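CdiI immunity protein (Cupriavidus taiwanensis, PDB 5T87) binds the CdiA toxin of contact-dependent growth inhibition and so probably neutralises it, protecting the cell that makes it. Local coordinates at residues Ile16-Val19 and Leu20-Asn24; Trp42-Ala45 and Phe46-Lys50; Val70-Leu73 and Ala74-Ile77. All coordinates share one frame; numbering follows the deposited sequence.

Interaction 1: residues Ile16-Val19 and Leu20-Asn24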
ATOM      1  N   ILE A  16       3.902  15.093 -12.103  1.00 58.08           N
ATOM      2  CA  ILE A  16       3.109  14.621 -10.967  1.00 55.80           C
ATOM      3  C   ILE A  16       2.160  15.690 -10.408  1.00 54.83           C
ATOM      4  O   ILE A  16       0.964  15.436 -10.232  1.00 53.90           O
ATOM      5  CB  ILE A  16       4.036  14.077  -9.849  1.00 55.35           C
ATOM      6  CG1 ILE A  16       4.710  12.771 -10.288  1.00 55.32           C
ATOM      7  CG2 ILE A  16       3.289  13.853  -8.532  1.00 54.88           C
ATOM      8  CD1 ILE A  16       3.841  11.534 -10.189  1.00 54.26           C
ATOM      9  N   ASP A  17       2.692  16.874 -10.131  1.00 54.82           N
ATOM     10  CA  ASP A  17       1.899  17.938  -9.508  1.00 54.86           C
ATOM     11  C   ASP A  17       0.739  18.411 -10.378  1.00 55.25           C
ATOM     12  O   ASP A  17      -0.316  18.771  -9.857  1.00 53.07           O
ATOM     13  CB  ASP A  17       2.784  19.127  -9.129  1.00 55.42           C
ATOM     14  CG  ASP A  17       3.765  18.795  -8.031  1.00 54.97           C
ATOM     15  OD1 ASP A  17       3.397  18.067  -7.087  1.00 53.50           O
ATOM     16  OD2 ASP A  17       4.919  19.266  -8.108  1.00 56.65           O
ATOM     17  N   HIS A  18       0.937  18.408 -11.694  1.00 57.74           N
ATOM     18  CA  HIS A  18      -0.147  18.710 -12.616  1.00 60.33           C
ATOM     19  C   HIS A  18      -1.245  17.638 -12.536  1.00 59.05           C
ATOM     20  O   HIS A  18      -2.428  17.961 -12.479  1.00 59.52           O
ATOM     21  CB  HIS A  18       0.357  18.867 -14.051  1.00 63.04           C
ATOM     22  CG  HIS A  18      -0.739  19.187 -15.020  1.00 67.87           C
ATOM     23  ND1 HIS A  18      -1.044  18.380 -16.101  1.00 69.71           N
ATOM     24  CD2 HIS A  18      -1.649  20.191 -15.032  1.00 69.59           C
ATOM     25  CE1 HIS A  18      -2.069  18.896 -16.759  1.00 70.02           C
ATOM     26  NE2 HIS A  18      -2.459  19.990 -16.127  1.00 70.91           N
ATOM     27  N   VAL A  19      -0.847  16.373 -12.503  1.00 57.85           N
ATOM     28  CA  VAL A  19      -1.796  15.272 -12.411  1.00 56.79           C
ATOM     29  C   VAL A  19      -2.606  15.353 -11.119  1.00 56.95           C
ATOM     30  O   VAL A  19      -3.796  15.035 -11.108  1.00 56.77           O
ATOM     31  CB  VAL A  19      -1.080  13.909 -12.478  1.00 56.29           C
ATOM     32  CG1 VAL A  19      -2.031  12.761 -12.168  1.00 55.09           C
ATOM     33  CG2 VAL A  19      -0.438  13.700 -13.845  1.00 57.64           C
ATOM     34  N   LEU A  20      -1.959  15.756 -10.031  1.00 56.94           N
ATOM     35  CA  LEU A  20      -2.633  15.845  -8.737  1.00 57.28           C
ATOM     36  C   LEU A  20      -3.580  17.038  -8.617  1.00 58.00           C
ATOM     37  O   LEU A  20      -4.485  17.018  -7.782  1.00 56.37           O
ATOM     38  CB  LEU A  20      -1.608  15.924  -7.602  1.00 58.09           C
ATOM     39  CG  LEU A  20      -0.763  14.687  -7.309  1.00 57.19           C
ATOM     40  CD1 LEU A  20       0.158  15.014  -6.147  1.00 56.11           C
ATOM     41  CD2 LEU A  20      -1.628  13.483  -6.984  1.00 56.50           C
ATOM     42  N   ALA A  21      -3.329  18.089  -9.398  1.00 59.34           N
ATOM     43  CA  ALA A  21      -4.192  19.268  -9.425  1.00 60.59           C
ATOM     44  C   ALA A  21      -5.448  19.008 -10.267  1.00 61.95           C
ATOM     45  O   ALA A  21      -6.568  19.184  -9.795  1.00 61.13           O
ATOM     46  CB  ALA A  21      -3.430  20.459  -9.978  1.00 61.58           C
ATOM     47  N   SER A  22      -5.233  18.570 -11.504  1.00 62.30           N
ATOM     48  CA  SER A  22      -6.268  18.513 -12.519  1.00 63.42           C
ATOM     49  C   SER A  22      -6.904  17.119 -12.715  1.00 61.97           C
ATOM     50  O   SER A  22      -8.071  17.035 -13.101  1.00 60.85           O
ATOM     51  CB  SER A  22      -5.683  19.029 -13.852  1.00 65.29           C
ATOM     52  OG  SER A  22      -4.754  18.117 -14.426  1.00 64.42           O
ATOM     53  N   GLY A  23      -6.147  16.054 -12.429  1.00 60.24           N
ATOM     54  CA  GLY A  23      -6.505  14.678 -12.804  1.00 58.60           C
ATOM     55  C   GLY A  23      -7.811  14.091 -12.253  1.00 57.76           C
ATOM     56  O   GLY A  23      -8.283  14.471 -11.174  1.00 58.26           O
ATOM     57  N   ASN A  24      -8.396  13.171 -13.025  1.00 55.53           N
ATOM     58  CA  ASN A  24      -9.482  12.321 -12.554  1.00 53.26           C
ATOM     59  C   ASN A  24      -8.930  11.273 -11.564  1.00 51.44           C
ATOM     60  O   ASN A  24      -7.710  11.097 -11.445  1.00 51.43           O
ATOM     61  CB  ASN A  24     -10.217  11.661 -13.754  1.00 54.51           C
ATOM     62  CG  ASN A  24      -9.377  10.615 -14.494  1.00 54.58           C
ATOM     63  OD1 ASN A  24      -8.609   9.853 -13.914  1.00 54.19           O
ATOM     64  ND2 ASN A  24      -9.548  10.571 -15.793  1.00 55.81           N
TER

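Interaction 2: residues Trp42-Ala45 and Phe46-Lys50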
ATOM      1  N   TRP A  42      12.042  10.943   0.196  1.00 42.58           N
ATOM      2  CA  TRP A  42      11.061  10.928   1.276  1.00 41.88           C
ATOM      3  C   TRP A  42      10.320  12.254   1.454  1.00 41.66           C
ATOM      4  O   TRP A  42       9.101  12.287   1.423  1.00 41.27           O
ATOM      5  CB  TRP A  42      11.688  10.520   2.629  1.00 41.24           C
ATOM      6  CG  TRP A  42      10.712  10.711   3.739  1.00 41.77           C
ATOM      7  CD1 TRP A  42      10.654  11.777   4.605  1.00 42.46           C
ATOM      8  CD2 TRP A  42       9.584   9.881   4.063  1.00 41.94           C
ATOM      9  NE1 TRP A  42       9.586  11.641   5.457  1.00 42.43           N
ATOM     10  CE2 TRP A  42       8.914  10.490   5.152  1.00 41.86           C
ATOM     11  CE3 TRP A  42       9.093   8.663   3.564  1.00 41.92           C
ATOM     12  CZ2 TRP A  42       7.777   9.939   5.737  1.00 41.74           C
ATOM     13  CZ3 TRP A  42       7.962   8.107   4.158  1.00 41.64           C
ATOM     14  CH2 TRP A  42       7.321   8.746   5.235  1.00 41.94           C
ATOM     15  N   GLU A  43      11.053  13.336   1.649  1.00 42.00           N
ATOM     16  CA  GLU A  43      10.420  14.615   1.944  1.00 42.57           C
ATOM     17  C   GLU A  43       9.539  15.086   0.798  1.00 42.84           C
ATOM     18  O   GLU A  43       8.388  15.441   1.007  1.00 43.65           O
ATOM     19  CB  GLU A  43      11.463  15.677   2.302  1.00 43.11           C
ATOM     20  CG  GLU A  43      12.176  15.407   3.622  1.00 43.23           C
ATOM     21  CD  GLU A  43      11.306  15.560   4.864  1.00 43.84           C
ATOM     22  OE1 GLU A  43      10.276  16.251   4.818  1.00 42.75           O
ATOM     23  OE2 GLU A  43      11.685  15.006   5.924  1.00 45.64           O
ATOM     24  N   TRP A  44      10.071  15.063  -0.413  1.00 43.47           N
ATOM     25  CA  TRP A  44       9.303  15.438  -1.605  1.00 43.89           C
ATOM     26  C   TRP A  44       8.035  14.587  -1.765  1.00 43.49           C
ATOM     27  O   TRP A  44       6.953  15.106  -2.023  1.00 43.26           O
ATOM     28  CB  TRP A  44      10.193  15.305  -2.838  1.00 44.53           C
ATOM     29  CG  TRP A  44       9.630  15.863  -4.066  1.00 44.99           C
ATOM     30  CD1 TRP A  44       9.793  17.133  -4.552  1.00 45.84           C
ATOM     31  CD2 TRP A  44       8.810  15.173  -5.003  1.00 45.03           C
ATOM     32  NE1 TRP A  44       9.108  17.269  -5.750  1.00 46.79           N
ATOM     33  CE2 TRP A  44       8.500  16.081  -6.043  1.00 45.69           C
ATOM     34  CE3 TRP A  44       8.307  13.871  -5.069  1.00 44.44           C
ATOM     35  CZ2 TRP A  44       7.714  15.726  -7.128  1.00 46.25           C
ATOM     36  CZ3 TRP A  44       7.521  13.519  -6.144  1.00 44.58           C
ATOM     37  CH2 TRP A  44       7.227  14.447  -7.161  1.00 45.20           C
ATOM     38  N   ALA A  45       8.186  13.280  -1.598  1.00 42.93           N
ATOM     39  CA  ALA A  45       7.075  12.345  -1.749  1.00 42.77           C
ATOM     40  C   ALA A  45       6.045  12.393  -0.610  1.00 42.72           C
ATOM     41  O   ALA A  45       4.841  12.322  -0.875  1.00 43.25           O
ATOM     42  CB  ALA A  45       7.613  10.934  -1.896  1.00 42.97           C
ATOM     43  N   PHE A  46       6.520  12.481   0.639  1.00 42.35           N
ATOM     44  CA  PHE A  46       5.667  12.453   1.850  1.00 41.81           C
ATOM     45  C   PHE A  46       4.755  13.665   1.840  1.00 41.67           C
ATOM     46  O   PHE A  46       3.566  13.540   2.065  1.00 40.32           O
ATOM     47  CB  PHE A  46       6.560  12.425   3.101  1.00 42.54           C
ATOM     48  CG  PHE A  46       5.834  12.411   4.424  1.00 42.70           C
ATOM     49  CD1 PHE A  46       4.825  11.504   4.684  1.00 42.89           C
ATOM     50  CD2 PHE A  46       6.234  13.267   5.447  1.00 43.14           C
ATOM     51  CE1 PHE A  46       4.192  11.482   5.917  1.00 42.95           C
ATOM     52  CE2 PHE A  46       5.593  13.260   6.688  1.00 43.26           C
ATOM     53  CZ  PHE A  46       4.585  12.352   6.928  1.00 43.20           C
ATOM     54  N   LYS A  47       5.333  14.825   1.537  1.00 42.19           N
ATOM     55  CA  LYS A  47       4.596  16.086   1.331  1.00 42.86           C
ATOM     56  C   LYS A  47       3.387  15.921   0.403  1.00 42.52           C
ATOM     57  O   LYS A  47       2.284  16.367   0.715  1.00 43.34           O
ATOM     58  CB  LYS A  47       5.564  17.135   0.781  1.00 44.21           C
ATOM     59  CG  LYS A  47       4.955  18.418   0.266  1.00 46.33           C
ATOM     60  CD  LYS A  47       6.039  19.415  -0.140  1.00 48.35           C
ATOM     61  CE  LYS A  47       5.503  20.376  -1.202  1.00 50.87           C
ATOM     62  NZ  LYS A  47       6.527  21.278  -1.809  1.00 52.79           N
ATOM     63  N   ARG A  48       3.597  15.253  -0.724  1.00 41.86           N
ATOM     64  CA  ARG A  48       2.559  15.133  -1.740  1.00 41.56           C
ATOM     65  C   ARG A  48       1.468  14.154  -1.391  1.00 40.64           C
ATOM     66  O   ARG A  48       0.281  14.454  -1.583  1.00 40.67           O
ATOM     67  CB  ARG A  48       3.164  14.813  -3.096  1.00 42.03           C
ATOM     68  CG  ARG A  48       3.705  16.064  -3.748  1.00 43.43           C
ATOM     69  CD  ARG A  48       4.802  15.783  -4.754  1.00 44.80           C
ATOM     70  NE  ARG A  48       5.241  17.039  -5.356  1.00 46.44           N
ATOM     71  CZ  ARG A  48       6.027  17.939  -4.764  1.00 46.07           C
ATOM     72  NH1 ARG A  48       6.522  17.720  -3.552  1.00 46.45           N
ATOM     73  NH2 ARG A  48       6.337  19.056  -5.404  1.00 46.54           N
ATOM     74  N   LEU A  49       1.863  13.000  -0.870  1.00 39.78           N
ATOM     75  CA  LEU A  49       0.899  12.027  -0.338  1.00 39.74           C
ATOM     76  C   LEU A  49      -0.004  12.590   0.783  1.00 40.24           C
ATOM     77  O   LEU A  49      -1.214  12.334   0.805  1.00 40.43           O
ATOM     78  CB  LEU A  49       1.628  10.771   0.140  1.00 39.69           C
ATOM     79  CG  LEU A  49       2.336   9.973  -0.970  1.00 40.11           C
ATOM     80  CD1 LEU A  49       3.023   8.748  -0.389  1.00 40.63           C
ATOM     81  CD2 LEU A  49       1.371   9.548  -2.068  1.00 40.42           C
ATOM     82  N   LYS A  50       0.581  13.374   1.684  1.00 40.93           N
ATOM     83  CA  LYS A  50      -0.169  14.016   2.759  1.00 41.73           C
ATOM     84  C   LYS A  50      -1.211  15.011   2.245  1.00 41.48           C
ATOM     85  O   LYS A  50      -2.318  15.079   2.779  1.00 41.56           O
ATOM     86  CB  LYS A  50       0.774  14.741   3.721  1.00 42.82           C
ATOM     87  CG  LYS A  50       1.611  13.834   4.619  1.00 43.46           C
ATOM     88  CD  LYS A  50       2.168  14.594   5.817  1.00 44.25           C
ATOM     89  CE  LYS A  50       3.208  15.616   5.412  1.00 44.09           C
ATOM     90  NZ  LYS A  50       3.649  16.377   6.603  1.00 45.19           N
TER

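Interaction 3: residues Val70-Leu73 and Ala74-Ile77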
ATOM      1  N   VAL A  70       1.782   5.961   1.698  1.00 43.34           N
ATOM      2  CA  VAL A  70       2.752   6.387   2.730  1.00 43.95           C
ATOM      3  C   VAL A  70       3.363   5.144   3.387  1.00 44.92           C
ATOM      4  O   VAL A  70       4.570   5.117   3.684  1.00 44.03           O
ATOM      5  CB  VAL A  70       2.125   7.372   3.759  1.00 43.71           C
ATOM      6  CG1 VAL A  70       3.028   7.598   4.972  1.00 44.33           C
ATOM      7  CG2 VAL A  70       1.820   8.709   3.089  1.00 43.14           C
ATOM      8  N   GLY A  71       2.530   4.116   3.566  1.00 45.77           N
ATOM      9  CA  GLY A  71       2.978   2.800   4.017  1.00 47.01           C
ATOM     10  C   GLY A  71       4.026   2.191   3.118  1.00 47.39           C
ATOM     11  O   GLY A  71       4.980   1.585   3.599  1.00 48.34           O
ATOM     12  N   HIS A  72       3.849   2.363   1.813  1.00 47.47           N
ATOM     13  CA  HIS A  72       4.795   1.838   0.838  1.00 48.31           C
ATOM     14  C   HIS A  72       6.109   2.571   0.888  1.00 48.28           C
ATOM     15  O   HIS A  72       7.165   1.930   0.856  1.00 49.36           O
ATOM     16  CB  HIS A  72       4.234   1.899  -0.583  1.00 48.21           C
ATOM     17  CG  HIS A  72       3.045   1.030  -0.786  1.00 48.79           C
ATOM     18  ND1 HIS A  72       2.948  -0.232  -0.244  1.00 50.83           N
ATOM     19  CD2 HIS A  72       1.895   1.238  -1.466  1.00 49.11           C
ATOM     20  CE1 HIS A  72       1.792  -0.770  -0.584  1.00 50.34           C
ATOM     21  NE2 HIS A  72       1.131   0.105  -1.319  1.00 49.44           N
ATOM     22  N   LEU A  73       6.060   3.899   0.960  1.00 47.81           N
ATOM     23  CA  LEU A  73       7.291   4.679   1.117  1.00 47.91           C
ATOM     24  C   LEU A  73       8.088   4.221   2.316  1.00 48.44           C
ATOM     25  O   LEU A  73       9.284   3.988   2.208  1.00 48.71           O
ATOM     26  CB  LEU A  73       6.998   6.148   1.296  1.00 47.62           C
ATOM     27  CG  LEU A  73       6.645   6.956   0.068  1.00 48.38           C
ATOM     28  CD1 LEU A  73       6.594   8.428   0.463  1.00 48.58           C
ATOM     29  CD2 LEU A  73       7.672   6.738  -1.029  1.00 49.41           C
ATOM     30  N   ALA A  74       7.408   4.082   3.448  1.00 49.39           N
ATOM     31  CA  ALA A  74       8.031   3.657   4.701  1.00 51.57           C
ATOM     32  C   ALA A  74       8.739   2.308   4.568  1.00 53.55           C
ATOM     33  O   ALA A  74       9.852   2.130   5.068  1.00 54.54           O
ATOM     34  CB  ALA A  74       6.988   3.577   5.802  1.00 51.84           C
ATOM     35  N   ARG A  75       8.069   1.373   3.910  1.00 54.06           N
ATOM     36  CA  ARG A  75       8.645   0.081   3.581  1.00 56.15           C
ATOM     37  C   ARG A  75       9.956   0.199   2.782  1.00 56.03           C
ATOM     38  O   ARG A  75      10.904  -0.546   3.034  1.00 56.36           O
ATOM     39  CB  ARG A  75       7.609  -0.772   2.817  1.00 57.04           C
ATOM     40  CG  ARG A  75       8.171  -2.011   2.139  1.00 58.63           C
ATOM     41  CD  ARG A  75       7.077  -2.974   1.708  1.00 59.56           C
ATOM     42  NE  ARG A  75       6.159  -2.457   0.680  1.00 59.45           N
ATOM     43  CZ  ARG A  75       6.453  -2.269  -0.611  1.00 59.43           C
ATOM     44  NH1 ARG A  75       7.677  -2.508  -1.081  1.00 59.77           N
ATOM     45  NH2 ARG A  75       5.517  -1.817  -1.439  1.00 59.04           N
ATOM     46  N   ARG A  76       9.998   1.136   1.838  1.00 55.34           N
ATOM     47  CA  ARG A  76      11.063   1.178   0.841  1.00 56.44           C
ATOM     48  C   ARG A  76      12.248   2.044   1.185  1.00 57.14           C
ATOM     49  O   ARG A  76      13.360   1.709   0.795  1.00 57.68           O
ATOM     50  CB  ARG A  76      10.516   1.641  -0.511  1.00 56.38           C
ATOM     51  CG  ARG A  76       9.660   0.605  -1.234  1.00 56.76           C
ATOM     52  CD  ARG A  76       9.569   0.907  -2.725  1.00 56.74           C
ATOM     53  NE  ARG A  76       9.250   2.313  -2.964  1.00 55.81           N
ATOM     54  CZ  ARG A  76      10.076   3.255  -3.422  1.00 55.82           C
ATOM     55  NH1 ARG A  76      11.334   2.981  -3.760  1.00 56.25           N
ATOM     56  NH2 ARG A  76       9.615   4.494  -3.564  1.00 56.30           N
ATOM     57  N   ILE A  77      12.025   3.142   1.911  1.00 58.58           N
ATOM     58  CA  ILE A  77      13.020   4.236   2.033  1.00 59.57           C
ATOM     59  C   ILE A  77      13.754   4.299   3.393  1.00 60.60           C
ATOM     60  O   ILE A  77      13.141   4.622   4.413  1.00 59.46           O
ATOM     61  CB  ILE A  77      12.338   5.585   1.682  1.00 58.09           C
ATOM     62  CG1 ILE A  77      11.924   5.550   0.199  1.00 57.33           C
ATOM     63  CG2 ILE A  77      13.252   6.774   1.985  1.00 57.97           C
ATOM     64  CD1 ILE A  77      11.395   6.849  -0.351  1.00 56.71           C
TER

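Interaction 1: residues Ile16-Val19 and Leu20-Asn24
Ile16 O receives Leu20 N at 2.9 Å, the first bond of the two-turn helix 16-22, and Ala21 N follows on Asp17 O. Ser22 is the last helical residue; Gly23 leaves helical backbone angles, though its N still reaches Val19 O at 2.9 Å, from above the carbonyl plane. One residue before Val19, His18 O takes two donors from Ser22: the backbone N at 3.0 Å with an almost straight N-H (169°), and OG, also at 3.0 Å, arriving 43° out of the carbonyl plane. Ser22 OG can fold back in this way because it sits between its own backbone N and carbonyl carbon (chi1 71°). The same hydroxyl lies over one face of the His18 imidazole, displaced toward the rim, 3.4 Å from NE2. On another side of the helix Ile16 and Leu20 run side by side, with Ile16 CG2 against Leu20 CD1 at 4.1 Å, and both pack on helix 25-38. Asn24 is the N-cap of that helix, its OD1 bonded to Ala27 N. The double grip on His18 O therefore ties Ser22 back to the preceding turn, giving the C-terminal turn a side-chain bond in addition to its backbone bonds.

Interaction 2: residues Trp42-Ala45 and Phe46-Lys50
Phe46 N donates to Trp42 O at 2.7 Å, the shortest hydrogen bond between the two segments of helix 42-53, and the two residues it joins also stack their rings. Both side chains leave the helix with CG opposite the backbone N (chi1 near 180° in both) and point the same way, which lays the phenyl ring against the six-membered ring of the indole as an offset stack. The centroids are 4.6 Å apart, the planes are inclined by 21°, and the nearest atoms are Trp42 CZ2 and Phe46 CG at 3.4 Å. Phe46 CB adds a CH-pi contact over the five-membered ring of Trp42. The opposite face of the phenyl carries CD of Lys50, so the ring is sandwiched between indole and aliphatic chain.

A second stack forms between Trp44 and Arg48. The guanidinium lies flat on the indole, planes 10° apart and centres 3.5 Å apart, with Arg48 CZ over the five-membered ring in a cation-pi contact. Arg48 CD sits almost centrally above the six-membered ring, 3.6 Å from its centroid. Arg48 NH1 then turns to Trp44 O at 3.1 Å, while NE forms a salt bridge with Asp17; together these bonds and the stack should fix the rotation of the guanidinium.

Between the two stacks, Ala45 and Leu49 face the interior, packing on Ile35 of helix 25-38 and Leu73 of helix 60-76. Trp42 reaches Ala85 and Phe46 reaches Met84 and, edge-to-face, Phe88, all of helix 82-91; helix 42-53 is thus wedged among three helices of the all-helical fold.

Interaction 3: residues Val70-Leu73 and Ala74-Ile77
Leu73 and Ile77 meet at the C-terminal end of helix 60-76, within the all-alpha fold of this immunity protein. The packing is tight: the two side chains run side by side, Leu73 CD2 touching Ile77 CD1 at 3.8 Å, while Leu73 and Val70 pack against helix 42-53. Ala74 lies against Leu109 of helix 96-114. Leu73 O closes the helix by accepting two donors, Ile77 N at 2.9 Å nearly in line with the carbonyl bond and Arg76 N at 3.0 Å from well above its plane. Arg76 crosses Leu73, bringing NH2 to 3.9 Å from CD2; its guanidinium is held by the backbone oxygens of Ala36 and Glu39.

The His72-Arg75 side is looser, with little contact between the segments beyond these two residues, and the CdiA toxin chain covers it. His46 of that chain hydrogen-bonds His72 NE2, and its His48 packs on both His72 and Arg75, consistent with a part in toxin recognition. Arg75 starts opposite its backbone N (chi1 167°) and bends at chi3 (64°), which turns the guanidinium back beside the imidazole, the two planes 65° apart. His72 ND1 lies at the guanidinium edge, near its plane, 3.2 Å from Arg75 NH2.

How the interactions relate
The three interactions come in series along the chain, on helices 16-22, 42-53 and 60-76. Interaction 2 stands between the others: its centre is about 15 Å from that of interaction 1 and about 11 Å from that of interaction 3. It touches the first through the Asp17-Arg48 salt bridge (OD1 to NE, 2.7 Å) and packing of Ile16 on Trp44, and the third through Trp42, Ala45 and Leu49 on Val70 and Leu73. Interactions 1 and 3 do not touch; their centres are about 22 Å apart, on opposite sides of the chain's centre. A salt bridge backed by apolar packing thus joins helix 42-53 to 16-22, and apolar packing joins it to 60-76, which meets the toxin.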